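Local coordinates for ankyrin repeat domain protein (Legionella pneumophila subsp. pneumophila, PDB 6MCA) that is a Legionella effector, AnkH, that joins ankyrin repeats to a cysteine protease-like region and interacts with the host LARP7 component of the 7SK snRNP complex, at residues 188-191 against 192-196; 54-58 against 59-63. All blocks are in the same frame, centred on the assembly; numbering follows the deposited sequence.

Interaction 1: residues 188-191 against 192-196; sequences LEFT and VAVVK
Leu188, Glu189, Phe190 and Thr191 each lend a carbonyl oxygen to the amide four residues on, in Val192, Ala193, Val194 and Val195, so the first turns of helix 188-202 are tied by an unbroken alpha-helical series. The bonds are nearly uniform: Val192 N to Leu188 O, Val194 N to Phe190 O and Val195 N to Thr191 O each span 2.9 Å, and Ala193 N to Glu189 O spans 3.0 Å. The one closed by Val195 N is the most bent, with an angle of 150° at the hydrogen.

The side chains add a looser layer. Thr191 and Val195 lie side by side and point the same way, their CG2 methyls 4.2 Å apart. The Thr191 methyl is turned anti to the backbone N, which places OG1 beside that N (chi1 -68°), where it bonds to Ile187 O one turn back. Leu188 CD1 and Val192 CG2 stand 4.5 Å apart. Phe190 approaches Val194 obliquely, but that meeting is doubtful in detail because the valine side chain also takes a second position.

Different faces of the helix serve different neighbours. Thr191 and Val195 pack on helix 348-353, Leu188 and Val192 on helix 215-233, and Phe190 on helix 126-131, with its ring edge-to-face to that of Phe153. Glu189 points away from the following turn, touches Tyr127 and hydrogen-bonds through OE2 to His236. The backbone bonds thus satisfy the carbonyls of 188-191 and the amides of 192-195, and a carbonyl of the preceding turn meets the threonine hydroxyl. The buried faces therefore meet the neighbouring helices largely through methyl groups and the Phe190 ring, while Glu189 and Lys196, the latter bonded to Thr226, carry polar links.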
ATOM      1  N   LEU A 188       1.939   4.512   0.765  1.00 26.64           N
ATOM      2  CA  LEU A 188       1.097   4.622   1.954  1.00 24.34           C
ATOM      3  C   LEU A 188      -0.360   4.286   1.651  1.00 21.44           C
ATOM      4  O   LEU A 188      -0.967   3.452   2.333  1.00 28.62           O
ATOM      5  CB  LEU A 188       1.216   6.026   2.548  1.00 23.40           C
ATOM      6  CG  LEU A 188       0.452   6.273   3.849  1.00 29.85           C
ATOM      7  CD1 LEU A 188       0.896   5.294   4.925  1.00 23.34           C
ATOM      8  CD2 LEU A 188       0.641   7.707   4.315  1.00 27.59           C
ATOM      9  N   GLU A 189      -0.947   4.943   0.647  1.00 20.03           N
ATOM     10  CA  GLU A 189      -2.349   4.695   0.320  1.00 32.43           C
ATOM     11  C   GLU A 189      -2.562   3.254  -0.124  1.00 28.53           C
ATOM     12  O   GLU A 189      -3.546   2.607   0.270  1.00 28.72           O
ATOM     13  CB  GLU A 189      -2.810   5.669  -0.765  1.00 30.67           C
ATOM     14  CG  GLU A 189      -2.487   7.125  -0.464  1.00 39.34           C
ATOM     15  CD  GLU A 189      -3.186   8.088  -1.405  1.00 45.84           C
ATOM     16  OE1 GLU A 189      -4.431   8.169  -1.360  1.00 57.65           O
ATOM     17  OE2 GLU A 189      -2.489   8.765  -2.188  1.00 58.59           O
ATOM     18  N   PHE A 190      -1.647   2.737  -0.948  1.00 23.36           N
ATOM     19  CA  PHE A 190      -1.687   1.330  -1.320  1.00 27.10           C
ATOM     20  C   PHE A 190      -1.639   0.438  -0.088  1.00 29.54           C
ATOM     21  O   PHE A 190      -2.376  -0.550  -0.001  1.00 29.93           O
ATOM     22  CB  PHE A 190      -0.526   1.006  -2.264  1.00 23.38           C
ATOM     23  CG  PHE A 190      -0.350  -0.463  -2.534  1.00 25.61           C
ATOM     24  CD1 PHE A 190      -1.104  -1.097  -3.507  1.00 30.26           C
ATOM     25  CD2 PHE A 190       0.576  -1.207  -1.819  1.00 30.17           C
ATOM     26  CE1 PHE A 190      -0.943  -2.445  -3.763  1.00 23.87           C
ATOM     27  CE2 PHE A 190       0.740  -2.557  -2.067  1.00 37.77           C
ATOM     28  CZ  PHE A 190      -0.020  -3.176  -3.042  1.00 32.59           C
ATOM     29  N   THR A 191      -0.775   0.772   0.874  1.00 25.06           N
ATOM     30  CA  THR A 191      -0.649  -0.047   2.075  1.00 16.17           C
ATOM     31  C   THR A 191      -1.939  -0.041   2.887  1.00 28.22           C
ATOM     32  O   THR A 191      -2.385  -1.091   3.360  1.00 21.91           O
ATOM     33  CB  THR A 191       0.526   0.439   2.927  1.00 31.47           C
ATOM     34  OG1 THR A 191       1.755   0.172   2.240  1.00 31.59           O
ATOM     35  CG2 THR A 191       0.547  -0.272   4.269  1.00 20.29           C
ATOM     36  N   VAL A 192      -2.557   1.130   3.052  1.00 19.07           N
ATOM     37  CA  VAL A 192      -3.812   1.211   3.796  1.00 21.40           C
ATOM     38  C   VAL A 192      -4.884   0.362   3.122  1.00 25.41           C
ATOM     39  O   VAL A 192      -5.587  -0.428   3.773  1.00 27.31           O
ATOM     40  CB  VAL A 192      -4.259   2.677   3.935  1.00 31.36           C
ATOM     41  CG1 VAL A 192      -5.606   2.761   4.633  1.00 25.36           C
ATOM     42  CG2 VAL A 192      -3.213   3.482   4.691  1.00 27.03           C
ATOM     43  N   ALA A 193      -5.011   0.501   1.799  1.00 27.23           N
ATOM     44  CA  ALA A 193      -6.021  -0.260   1.070  1.00 36.87           C
ATOM     45  C   ALA A 193      -5.779  -1.763   1.187  1.00 26.42           C
ATOM     46  O   ALA A 193      -6.716  -2.534   1.444  1.00 30.64           O
ATOM     47  CB  ALA A 193      -6.045   0.171  -0.396  1.00 27.45           C
ATOM     48  N   VAL A 194      -4.528  -2.194   1.018  0.77 22.69           N
ATOM     49  CA  VAL A 194      -4.236  -3.622   1.037  0.77 25.92           C
ATOM     50  C   VAL A 194      -4.386  -4.188   2.444  0.77 27.54           C
ATOM     51  O   VAL A 194      -4.784  -5.346   2.607  0.77 29.02           O
ATOM     52  CB  VAL A 194      -2.838  -3.890   0.441  0.77 26.97           C
ATOM     53  CG1 VAL A 194      -1.748  -3.779   1.499  0.77 26.19           C
ATOM     54  CG2 VAL A 194      -2.802  -5.253  -0.233  0.77 31.08           C
ATOM     55  N   VAL A 195      -4.127  -3.385   3.480  1.00 27.41           N
ATOM     56  CA  VAL A 195      -4.295  -3.869   4.847  1.00 25.33           C
ATOM     57  C   VAL A 195      -5.772  -4.047   5.163  1.00 24.42           C
ATOM     58  O   VAL A 195      -6.176  -5.049   5.772  1.00 28.84           O
ATOM     59  CB  VAL A 195      -3.609  -2.916   5.844  1.00 26.92           C
ATOM     60  CG1 VAL A 195      -4.135  -3.149   7.254  1.00 13.93           C
ATOM     61  CG2 VAL A 195      -2.105  -3.111   5.801  1.00 17.14           C
ATOM     62  N   LYS A 196      -6.604  -3.089   4.744  1.00 20.64           N
ATOM     63  CA  LYS A 196      -8.043  -3.247   4.941  1.00 28.78           C
ATOM     64  C   LYS A 196      -8.562  -4.482   4.209  1.00 29.97           C
ATOM     65  O   LYS A 196      -9.339  -5.272   4.766  1.00 18.59           O
ATOM     66  CB  LYS A 196      -8.778  -1.989   4.477  1.00 21.34           C
ATOM     67  CG  LYS A 196     -10.276  -2.043   4.711  1.00 30.76           C
ATOM     68  CD  LYS A 196     -10.981  -0.870   4.059  1.00 39.80           C
ATOM     69  CE  LYS A 196     -12.483  -1.088   4.036  1.00 42.65           C
ATOM     70  NZ  LYS A 196     -13.191  -0.004   3.300  1.00 44.91           N
TER

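Interaction 2: residues 54-58 against 59-63; sequences YGFTP and LIECA
Tyr54 and Phe56 both bring their rings to the carboxylate of Glu61, one turn into the helix that follows. Tyr54 CD2 lies 3.8 Å from Glu61 OE2, with ring and carboxylate planes 65° apart. The same oxygen lies close to Asp52 OD2, a like-charged proximity that may favour a shared proton. Gly55 carries the chain onward with a positive phi of 89°, a backbone shape in which a CB would press on the carbonyl oxygen of Tyr54. Phe56 then receives Glu61 OE2 at its ring edge, 3.6 Å from CD2, while its CD1 meets Ile60 CG2 at 3.5 Å. Thr57 is the N-cap: OG1, held between the backbone N and carbonyl carbon (chi1 69°), accepts from Ile60 N at 3.1 Å, and its carbonyl O takes Glu61 N at 2.8 Å. Pro58 opens the first turn, and its O accepts from Cys62 N at 2.9 Å. The Thr-Pro-Leu here resembles the Thr-Pro-Leu-His consensus of ankyrin repeats. Within the fold, Pro58 and Cys62 pack on helix 68-76, Leu59 and Ile60 on helix 91-97, whose Trp94 stands edge-to-face to Phe56, and Glu61 on helix 26-31.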
ATOM      1  N   TYR A  54       0.978  23.595  -8.902  1.00 45.01           N
ATOM      2  CA  TYR A  54       0.737  22.490  -7.985  1.00 38.32           C
ATOM      3  C   TYR A  54       1.270  21.162  -8.505  1.00 44.35           C
ATOM      4  O   TYR A  54       1.115  20.141  -7.828  1.00 35.27           O
ATOM      5  CB  TYR A  54      -0.762  22.363  -7.693  1.00 35.88           C
ATOM      6  CG  TYR A  54      -1.396  23.629  -7.166  1.00 37.64           C
ATOM      7  CD1 TYR A  54      -1.214  24.025  -5.847  1.00 41.90           C
ATOM      8  CD2 TYR A  54      -2.181  24.430  -7.985  1.00 29.47           C
ATOM      9  CE1 TYR A  54      -1.793  25.182  -5.359  1.00 29.95           C
ATOM     10  CE2 TYR A  54      -2.763  25.589  -7.508  1.00 41.62           C
ATOM     11  CZ  TYR A  54      -2.566  25.959  -6.194  1.00 44.05           C
ATOM     12  OH  TYR A  54      -3.145  27.112  -5.715  1.00 36.48           O
ATOM     13  N   GLY A  55       1.891  21.151  -9.681  1.00 35.40           N
ATOM     14  CA  GLY A  55       2.413  19.931 -10.257  1.00 25.58           C
ATOM     15  C   GLY A  55       1.444  19.157 -11.122  1.00 36.79           C
ATOM     16  O   GLY A  55       1.741  18.011 -11.479  1.00 28.13           O
ATOM     17  N   PHE A  56       0.305  19.743 -11.477  1.00 23.19           N
ATOM     18  CA  PHE A  56      -0.726  19.066 -12.245  1.00 26.46           C
ATOM     19  C   PHE A  56      -0.990  19.811 -13.547  1.00 35.32           C
ATOM     20  O   PHE A  56      -0.527  20.934 -13.759  1.00 32.82           O
ATOM     21  CB  PHE A  56      -2.026  18.946 -11.436  1.00 28.15           C
ATOM     22  CG  PHE A  56      -1.868  18.204 -10.142  1.00 31.44           C
ATOM     23  CD1 PHE A  56      -1.454  16.885 -10.133  1.00 33.16           C
ATOM     24  CD2 PHE A  56      -2.141  18.823  -8.932  1.00 33.49           C
ATOM     25  CE1 PHE A  56      -1.306  16.197  -8.946  1.00 35.45           C
ATOM     26  CE2 PHE A  56      -1.997  18.138  -7.741  1.00 29.78           C
ATOM     27  CZ  PHE A  56      -1.579  16.823  -7.749  1.00 33.52           C
ATOM     28  N   THR A  57      -1.740  19.163 -14.427  1.00 29.60           N
ATOM     29  CA  THR A  57      -2.254  19.769 -15.642  1.00 25.34           C
ATOM     30  C   THR A  57      -3.685  20.232 -15.422  1.00 27.76           C
ATOM     31  O   THR A  57      -4.345  19.805 -14.470  1.00 32.67           O
ATOM     32  CB  THR A  57      -2.204  18.769 -16.804  1.00 27.76           C
ATOM     33  OG1 THR A  57      -3.158  17.723 -16.579  1.00 28.23           O
ATOM     34  CG2 THR A  57      -0.816  18.163 -16.932  1.00 27.60           C
ATOM     35  N   PRO A  58      -4.198  21.132 -16.269  1.00 28.61           N
ATOM     36  CA  PRO A  58      -5.608  21.535 -16.128  1.00 26.49           C
ATOM     37  C   PRO A  58      -6.581  20.364 -16.144  1.00 30.83           C
ATOM     38  O   PRO A  58      -7.555  20.361 -15.381  1.00 27.23           O
ATOM     39  CB  PRO A  58      -5.817  22.472 -17.326  1.00 26.13           C
ATOM     40  CG  PRO A  58      -4.469  23.040 -17.590  1.00 19.36           C
ATOM     41  CD  PRO A  58      -3.485  21.951 -17.268  1.00 27.40           C
ATOM     42  N   LEU A  59      -6.336  19.360 -16.990  1.00 29.68           N
ATOM     43  CA  LEU A  59      -7.212  18.193 -17.026  1.00 25.26           C
ATOM     44  C   LEU A  59      -7.123  17.397 -15.729  1.00 35.07           C
ATOM     45  O   LEU A  59      -8.139  16.906 -15.224  1.00 27.50           O
ATOM     46  CB  LEU A  59      -6.862  17.312 -18.224  1.00 26.65           C
ATOM     47  CG  LEU A  59      -7.841  16.176 -18.527  1.00 29.02           C
ATOM     48  CD1 LEU A  59      -9.235  16.727 -18.784  1.00 17.77           C
ATOM     49  CD2 LEU A  59      -7.356  15.352 -19.710  1.00 24.18           C
ATOM     50  N   ILE A  60      -5.917  17.260 -15.175  1.00 25.55           N
ATOM     51  CA  ILE A  60      -5.772  16.571 -13.898  1.00 20.39           C
ATOM     52  C   ILE A  60      -6.427  17.373 -12.779  1.00 34.95           C
ATOM     53  O   ILE A  60      -6.997  16.794 -11.847  1.00 29.78           O
ATOM     54  CB  ILE A  60      -4.285  16.286 -13.614  1.00 25.49           C
ATOM     55  CG1 ILE A  60      -3.736  15.288 -14.636  1.00 24.97           C
ATOM     56  CG2 ILE A  60      -4.092  15.762 -12.201  1.00 32.14           C
ATOM     57  CD1 ILE A  60      -2.302  14.875 -14.381  1.00 25.18           C
ATOM     58  N   GLU A  61      -6.375  18.705 -12.852  1.00 25.43           N
ATOM     59  CA  GLU A  61      -7.111  19.524 -11.893  1.00 30.24           C
ATOM     60  C   GLU A  61      -8.609  19.266 -11.992  1.00 31.57           C
ATOM     61  O   GLU A  61      -9.296  19.136 -10.970  1.00 34.95           O
ATOM     62  CB  GLU A  61      -6.808  21.006 -12.123  1.00 25.83           C
ATOM     63  CG  GLU A  61      -5.369  21.407 -11.846  1.00 35.15           C
ATOM     64  CD  GLU A  61      -5.067  21.544 -10.367  1.00 52.55           C
ATOM     65  OE1 GLU A  61      -6.013  21.473  -9.554  1.00 50.12           O
ATOM     66  OE2 GLU A  61      -3.882  21.730 -10.017  1.00 44.73           O
ATOM     67  N   CYS A  62      -9.132  19.186 -13.220  1.00 26.16           N
ATOM     68  CA  CYS A  62     -10.544  18.872 -13.411  1.00 26.40           C
ATOM     69  C   CYS A  62     -10.890  17.509 -12.826  1.00 25.94           C
ATOM     70  O   CYS A  62     -11.940  17.342 -12.195  1.00 36.21           O
ATOM     71  CB  CYS A  62     -10.891  18.911 -14.899  1.00 24.54           C
ATOM     72  SG  CYS A  62     -10.798  20.547 -15.641  1.00 35.54           S
ATOM     73  N   ALA A  63     -10.019  16.520 -13.034  1.00 24.14           N
ATOM     74  CA  ALA A  63     -10.268  15.188 -12.491  1.00 36.71           C
ATOM     75  C   ALA A  63     -10.260  15.203 -10.967  1.00 30.81           C
ATOM     76  O   ALA A  63     -11.120  14.585 -10.328  1.00 35.42           O
ATOM     77  CB  ALA A  63      -9.232  14.200 -13.027  1.00 19.83           C
TER

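Overall arrangement
Both contacts are buried and local, each confined to one continuous run of chain at the start of a helix, yet they lie in different places: interaction 1 about 4 Å from the centre of the chain, interaction 2 about 24 Å from it. Their own centres are 24 Å apart and their nearest atoms about 10 Å, so neither touches the other and they share no helix. Interaction 1 is chiefly regular main-chain bonding with thin apolar contacts, its side chains committed to surrounding helices. Interaction 2 joins a loop to its helix, and there a capping hydroxyl and an acidic group beside aromatic rings supplement the backbone bonds.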